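Local coordinates for protein bvu-3222 (Bacteroides vulgatus ATCC 8482, PDB 3FYF) that is of unknown function, but belongs to the DUF4251 family and is probably a periplasmic protein built on a curled antiparallel sheet, at residues Thr86-Asn91 against Asn156-Asn161; Arg112-Lys115 against Val119-Asn122. One frame throughout, in Å; residues are numbered along the deposited sequence.

How the contacts relate
From the N terminus the chain runs through helices, the longest at 27-44, into strands whose antiparallel pairing closes into a ring, the last strand, 158-166, pairing with the first, 48-52. After strand 78-83 comes Thr86-Asn91, the loop half of contact 1. The next strand, 100-113, ends in contact 2, where Arg112-Lys115 turns back onto Val119-Asn122 and closes a hairpin with a short turn. The chain then adds strands 132-138 and 144-151 before Asn156-Asn161 completes contact 1. Contact 2 is therefore nested within the long loop closed by contact 1. Their centres lie about 23 Å apart and they do not touch; contact 1 ties a loop to a strand, contact 2 joins two neighbouring strands.

Contact 1 (Thr86-Asn91 against Asn156-Asn161); sequences TNFVYN and NTLTMN
Phe-88, in the loop between strands 78-83 and 100-113, packs against Thr-157 and Leu-158 at a classic beta bulge. Both bulge residues face Ile-149 of the adjacent strand 144-151, pair with it through backbone hydrogen bonds, and start their side chains toward the loop. The CB of Phe-88 is in turn directed toward the bulge. The contact begins at that CB: Thr-157 CG2 comes within 3.7 Å of Phe-88 CB, and Leu-158 CD1 lies 3.9 Å from the same atom. Further out, Phe-88 CG stands 4.2 Å from Leu-158 CB, and the side chains of Phe-88 and Leu-158 run at about a right angle to each other. The ring reaches the leucine mainly through one ortho carbon. Phe-88 CD1 is 3.6 Å from Leu-158 CB, which approaches obliquely, while Leu-158 CD1 meets the ring edge in its plane. Past CD1 the ring draws off: Phe-88 CE1 is 4.5 Å from Leu-158 CB, and CZ is farther still. Outside this pair of segments, Phe-88 also touches Pro-151, and Leu-158 packs on Val-55, Phe-57 and Thr-83; both Phe-88 and Leu-158 are buried. Thr-157 divides its two branches. Its OG1 is hydrogen-bonded to Gly-155 O just before the segment, leaving the methyl for the loop. CG2 stands anti to the backbone N, and this puts it not only on Phe-88 CB but also 3.8 Å from the Phe-88 carbonyl oxygen. The leucine also reaches the loop backbone through one end methyl, Leu-158 CD1, 3.9 Å from Phe-88 CA.

Contact 2 (Arg112-Lys115 against Val119-Asn122); sequences RQDK and VYYN
Arg-112 and Tyr-120 form an antiparallel hydrogen-bonded pair at the surface end of a beta hairpin, where strand 100-113 gives way to strand 119-126. Two backbone bonds hold them: Arg-112 N donates to Tyr-120 O at 3.0 Å, and Tyr-120 N returns to Arg-112 O at 2.8 Å with a nearly straight N-H...O angle of 172°. Arg-112 O also receives a CA-H...O contact from Val-119 CA at 3.3 Å, and Val-119 CG1 lies 3.5 Å from that same Arg-112 O. Gln-113 and Val-119 follow as a non-hydrogen-bonded pair, their CA atoms 4.5 Å apart. The hairpin has two unlike faces. Val-119 is buried against Ile-40 and Leu-43 of helix 27-44, and on the same side Tyr-121 meets Phe-48 edge-to-face. Arg-112 and Tyr-120 project from the other side, their CB atoms 4.4 Å apart; the extended arginine chain then carries its guanidinium away from the tyrosine, whose side chain packs on Val-137 and on Asn-59 of the second subunit. At the turn, Asp-114 OD1 accepts from Asp-116 N in an Asx turn, and OD2 accepts from Asn-118 ND2, which probably fixes the rotation of the carboxylate. Wedged over its own backbone by a chi1 of 72°, with CG flanked by both the N and the carbonyl carbon, the carboxylate slants across to the edge of the Tyr-120 ring, its plane turned 68° from the ring plane. Asp-114 OD2 lies at that edge, 4.1 Å from Tyr-120 CE2 and 3.8 Å from Tyr-120 OH.

Contact 1 (Thr86-Asn91 against Asn156-Asn161)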
loop_
_atom_site.group_PDB
_atom_site.type_symbol
_atom_site.label_atom_id
_atom_site.label_comp_id
_atom_site.label_asym_id
_atom_site.label_seq_id
_atom_site.Cartn_x
_atom_site.Cartn_y
_atom_site.Cartn_z
ATOM N N THR B 86 -16.883 1.962 -9.531
ATOM C CA THR B 86 -18.122 2.543 -10.036
ATOM C C THR B 86 -18.662 3.603 -9.083
ATOM O O THR B 86 -18.662 4.793 -9.397
ATOM C CB THR B 86 -19.202 1.467 -10.257
ATOM O OG1 THR B 86 -18.684 0.431 -11.102
ATOM C CG2 THR B 86 -20.435 2.075 -10.905
ATOM N N ASN B 87 -19.123 3.164 -7.916
ATOM C CA ASN B 87 -19.297 4.056 -6.776
ATOM C C ASN B 87 -18.262 3.806 -5.684
ATOM O O ASN B 87 -18.611 3.503 -4.543
ATOM C CB ASN B 87 -20.710 3.921 -6.202
ATOM C CG ASN B 87 -21.488 5.221 -6.259
ATOM O OD1 ASN B 87 -21.254 6.061 -7.128
ATOM N ND2 ASN B 87 -22.420 5.394 -5.330
ATOM N N PHE B 88 -16.989 3.935 -6.042
ATOM C CA PHE B 88 -15.900 3.666 -5.111
ATOM C C PHE B 88 -16.127 2.358 -4.361
ATOM O O PHE B 88 -15.827 2.252 -3.172
ATOM C CB PHE B 88 -15.746 4.821 -4.119
ATOM C CG PHE B 88 -15.693 6.175 -4.767
ATOM C CD1 PHE B 88 -14.485 6.715 -5.175
ATOM C CD2 PHE B 88 -16.851 6.907 -4.970
ATOM C CE1 PHE B 88 -14.432 7.960 -5.772
ATOM C CE2 PHE B 88 -16.804 8.153 -5.567
ATOM C CZ PHE B 88 -15.593 8.680 -5.969
ATOM N N VAL B 89 -16.658 1.364 -5.065
ATOM C CA VAL B 89 -16.786 0.016 -4.514
ATOM C C VAL B 89 -16.080 -0.932 -5.487
ATOM O O VAL B 89 -16.171 -0.750 -6.700
ATOM C CB VAL B 89 -18.291 -0.382 -4.309
ATOM C CG1 VAL B 89 -18.446 -1.841 -3.884
ATOM C CG2 VAL B 89 -18.962 0.521 -3.277
ATOM N N TYR B 90 -15.357 -1.917 -4.952
ATOM C CA TYR B 90 -14.588 -2.867 -5.766
ATOM C C TYR B 90 -15.452 -3.770 -6.660
ATOM O O TYR B 90 -15.130 -3.986 -7.833
ATOM C CB TYR B 90 -13.678 -3.733 -4.880
ATOM C CG TYR B 90 -12.797 -4.668 -5.675
ATOM C CD1 TYR B 90 -11.763 -4.172 -6.459
ATOM C CD2 TYR B 90 -13.010 -6.045 -5.661
ATOM C CE1 TYR B 90 -10.963 -5.018 -7.210
ATOM C CE2 TYR B 90 -12.205 -6.903 -6.412
ATOM C CZ TYR B 90 -11.182 -6.384 -7.178
ATOM O OH TYR B 90 -10.378 -7.227 -7.921
ATOM N N ASN B 91 -16.534 -4.298 -6.090
ATOM C CA ASN B 91 -17.429 -5.214 -6.790
ATOM C C ASN B 91 -18.694 -4.502 -7.266
ATOM O O ASN B 91 -19.379 -4.969 -8.177
ATOM C CB ASN B 91 -17.803 -6.395 -5.887
ATOM C CG ASN B 91 -16.585 -7.095 -5.288
ATOM O OD1 ASN B 91 -15.806 -7.740 -5.996
ATOM N ND2 ASN B 91 -16.433 -6.987 -3.971
ATOM N N ASN B 156 -15.362 8.915 4.023
ATOM C CA ASN B 156 -14.183 8.390 3.335
ATOM C C ASN B 156 -14.478 7.010 2.769
ATOM O O ASN B 156 -14.889 6.099 3.495
ATOM C CB ASN B 156 -12.984 8.327 4.274
ATOM C CG ASN B 156 -12.350 9.685 4.503
ATOM O OD1 ASN B 156 -12.469 10.595 3.674
ATOM N ND2 ASN B 156 -11.642 9.822 5.619
ATOM N N THR B 157 -14.290 6.878 1.464
ATOM C CA THR B 157 -14.733 5.699 0.745
ATOM C C THR B 157 -13.584 5.029 -0.006
ATOM O O THR B 157 -13.534 3.804 -0.084
ATOM C CB THR B 157 -15.880 6.053 -0.239
ATOM O OG1 THR B 157 -16.724 7.047 0.350
ATOM C CG2 THR B 157 -16.721 4.823 -0.561
ATOM N N LEU B 158 -12.662 5.827 -0.541
ATOM C CA LEU B 158 -11.601 5.294 -1.395
ATOM C C LEU B 158 -10.247 5.956 -1.139
ATOM O O LEU B 158 -10.133 7.175 -1.125
ATOM C CB LEU B 158 -12.002 5.426 -2.875
ATOM C CG LEU B 158 -11.150 4.724 -3.940
ATOM C CD1 LEU B 158 -12.012 4.061 -5.002
ATOM C CD2 LEU B 158 -10.164 5.681 -4.574
ATOM N N THR B 159 -9.218 5.133 -0.961
ATOM C CA THR B 159 -7.862 5.629 -0.784
ATOM C C THR B 159 -6.969 5.103 -1.914
ATOM O O THR B 159 -7.008 3.920 -2.216
ATOM C CB THR B 159 -7.296 5.210 0.592
ATOM O OG1 THR B 159 -8.153 5.696 1.635
ATOM C CG2 THR B 159 -5.900 5.768 0.807
ATOM N N MET B 160 -6.191 5.989 -2.538
ATOM C CA MET B 160 -5.186 5.613 -3.540
ATOM C C MET B 160 -3.795 5.809 -2.966
ATOM O O MET B 160 -3.461 6.903 -2.502
ATOM C CB MET B 160 -5.293 6.490 -4.793
ATOM C CG MET B 160 -6.589 6.368 -5.567
ATOM S SD MET B 160 -6.537 7.162 -7.196
ATOM C CE MET B 160 -8.117 6.611 -7.745
ATOM N N ASN B 161 -2.984 4.753 -3.014
ATOM C CA ASN B 161 -1.600 4.813 -2.557
ATOM C C ASN B 161 -0.679 4.710 -3.740
ATOM O O ASN B 161 -0.795 3.785 -4.529
ATOM C CB ASN B 161 -1.304 3.677 -1.573
ATOM C CG ASN B 161 -2.171 3.754 -0.332
ATOM O OD1 ASN B 161 -2.151 4.754 0.385
ATOM N ND2 ASN B 161 -2.940 2.702 -0.075
#

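Contact 2 (Arg112-Lys115 against Val119-Asn122)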
loop_
_atom_site.group_PDB
_atom_site.type_symbol
_atom_site.label_atom_id
_atom_site.label_comp_id
_atom_site.label_asym_id
_atom_site.label_seq_id
_atom_site.Cartn_x
_atom_site.Cartn_y
_atom_site.Cartn_z
ATOM N N ARG B 112 -0.111 21.878 4.692
ATOM C CA ARG B 112 0.529 21.890 6.004
ATOM C C ARG B 112 1.685 20.903 6.026
ATOM O O ARG B 112 1.721 19.964 5.239
ATOM C CB ARG B 112 -0.475 21.527 7.105
ATOM C CG ARG B 112 -1.646 22.499 7.252
ATOM C CD ARG B 112 -2.673 21.952 8.228
ATOM N NE ARG B 112 -3.949 22.663 8.148
ATOM C CZ ARG B 112 -4.302 23.677 8.931
ATOM N NH1 ARG B 112 -3.475 24.120 9.872
ATOM N NH2 ARG B 112 -5.487 24.253 8.771
ATOM N N GLN B 113 2.626 21.119 6.939
ATOM C CA GLN B 113 3.810 20.280 7.043
ATOM C C GLN B 113 4.098 20.006 8.512
ATOM O O GLN B 113 4.083 20.928 9.330
ATOM C CB GLN B 113 5.008 20.978 6.371
ATOM C CG GLN B 113 6.303 20.171 6.400
ATOM C CD GLN B 113 7.413 20.759 5.538
ATOM O OE1 GLN B 113 7.163 21.351 4.488
ATOM N NE2 GLN B 113 8.655 20.571 5.975
ATOM N N ASP B 114 4.358 18.745 8.855
ATOM C CA ASP B 114 4.735 18.416 10.233
ATOM C C ASP B 114 6.228 18.643 10.486
ATOM O O ASP B 114 6.918 19.207 9.638
ATOM C CB ASP B 114 4.239 17.017 10.659
ATOM C CG ASP B 114 4.982 15.858 10.000
ATOM O OD1 ASP B 114 5.970 16.043 9.256
ATOM O OD2 ASP B 114 4.551 14.716 10.255
ATOM N N LYS B 115 6.726 18.205 11.641
ATOM C CA LYS B 115 8.133 18.421 11.988
ATOM C C LYS B 115 9.092 17.519 11.194
ATOM O O LYS B 115 10.282 17.812 11.090
ATOM C CB LYS B 115 8.362 18.312 13.506
ATOM C CG LYS B 115 8.337 16.904 14.082
ATOM C CD LYS B 115 8.863 16.904 15.513
ATOM C CE LYS B 115 9.279 15.510 15.977
ATOM N NZ LYS B 115 8.117 14.684 16.403
ATOM N N VAL B 119 3.780 16.071 4.416
ATOM C CA VAL B 119 2.909 17.151 3.929
ATOM C C VAL B 119 1.444 16.724 3.873
ATOM O O VAL B 119 1.117 15.650 3.382
ATOM C CB VAL B 119 3.373 17.661 2.552
ATOM C CG1 VAL B 119 2.464 18.786 2.016
ATOM C CG2 VAL B 119 4.799 18.132 2.648
ATOM N N TYR B 120 0.577 17.586 4.386
ATOM C CA TYR B 120 -0.849 17.335 4.431
ATOM C C TYR B 120 -1.544 18.339 3.521
ATOM O O TYR B 120 -1.671 19.515 3.857
ATOM C CB TYR B 120 -1.347 17.392 5.886
ATOM C CG TYR B 120 -0.691 16.325 6.750
ATOM C CD1 TYR B 120 -1.318 15.101 6.972
ATOM C CD2 TYR B 120 0.574 16.524 7.307
ATOM C CE1 TYR B 120 -0.711 14.110 7.746
ATOM C CE2 TYR B 120 1.191 15.534 8.073
ATOM C CZ TYR B 120 0.547 14.338 8.287
ATOM O OH TYR B 120 1.161 13.372 9.050
ATOM N N TYR B 121 -1.961 17.854 2.356
ATOM C CA TYR B 121 -2.539 18.679 1.297
ATOM C C TYR B 121 -4.014 18.323 1.123
ATOM O O TYR B 121 -4.351 17.202 0.706
ATOM C CB TYR B 121 -1.769 18.434 -0.003
ATOM C CG TYR B 121 -2.048 19.402 -1.132
ATOM C CD1 TYR B 121 -3.065 19.156 -2.052
ATOM C CD2 TYR B 121 -1.264 20.542 -1.308
ATOM C CE1 TYR B 121 -3.309 20.031 -3.103
ATOM C CE2 TYR B 121 -1.504 21.425 -2.358
ATOM C CZ TYR B 121 -2.525 21.161 -3.251
ATOM O OH TYR B 121 -2.777 22.020 -4.295
ATOM N N ASN B 122 -4.890 19.273 1.454
ATOM C CA ASN B 122 -6.339 19.063 1.409
ATOM C C ASN B 122 -7.004 20.009 0.408
ATOM O O ASN B 122 -6.550 21.141 0.242
ATOM C CB ASN B 122 -6.966 19.271 2.798
ATOM C CG ASN B 122 -6.571 18.195 3.816
ATOM O OD1 ASN B 122 -6.871 18.317 4.999
ATOM N ND2 ASN B 122 -5.918 17.146 3.362
#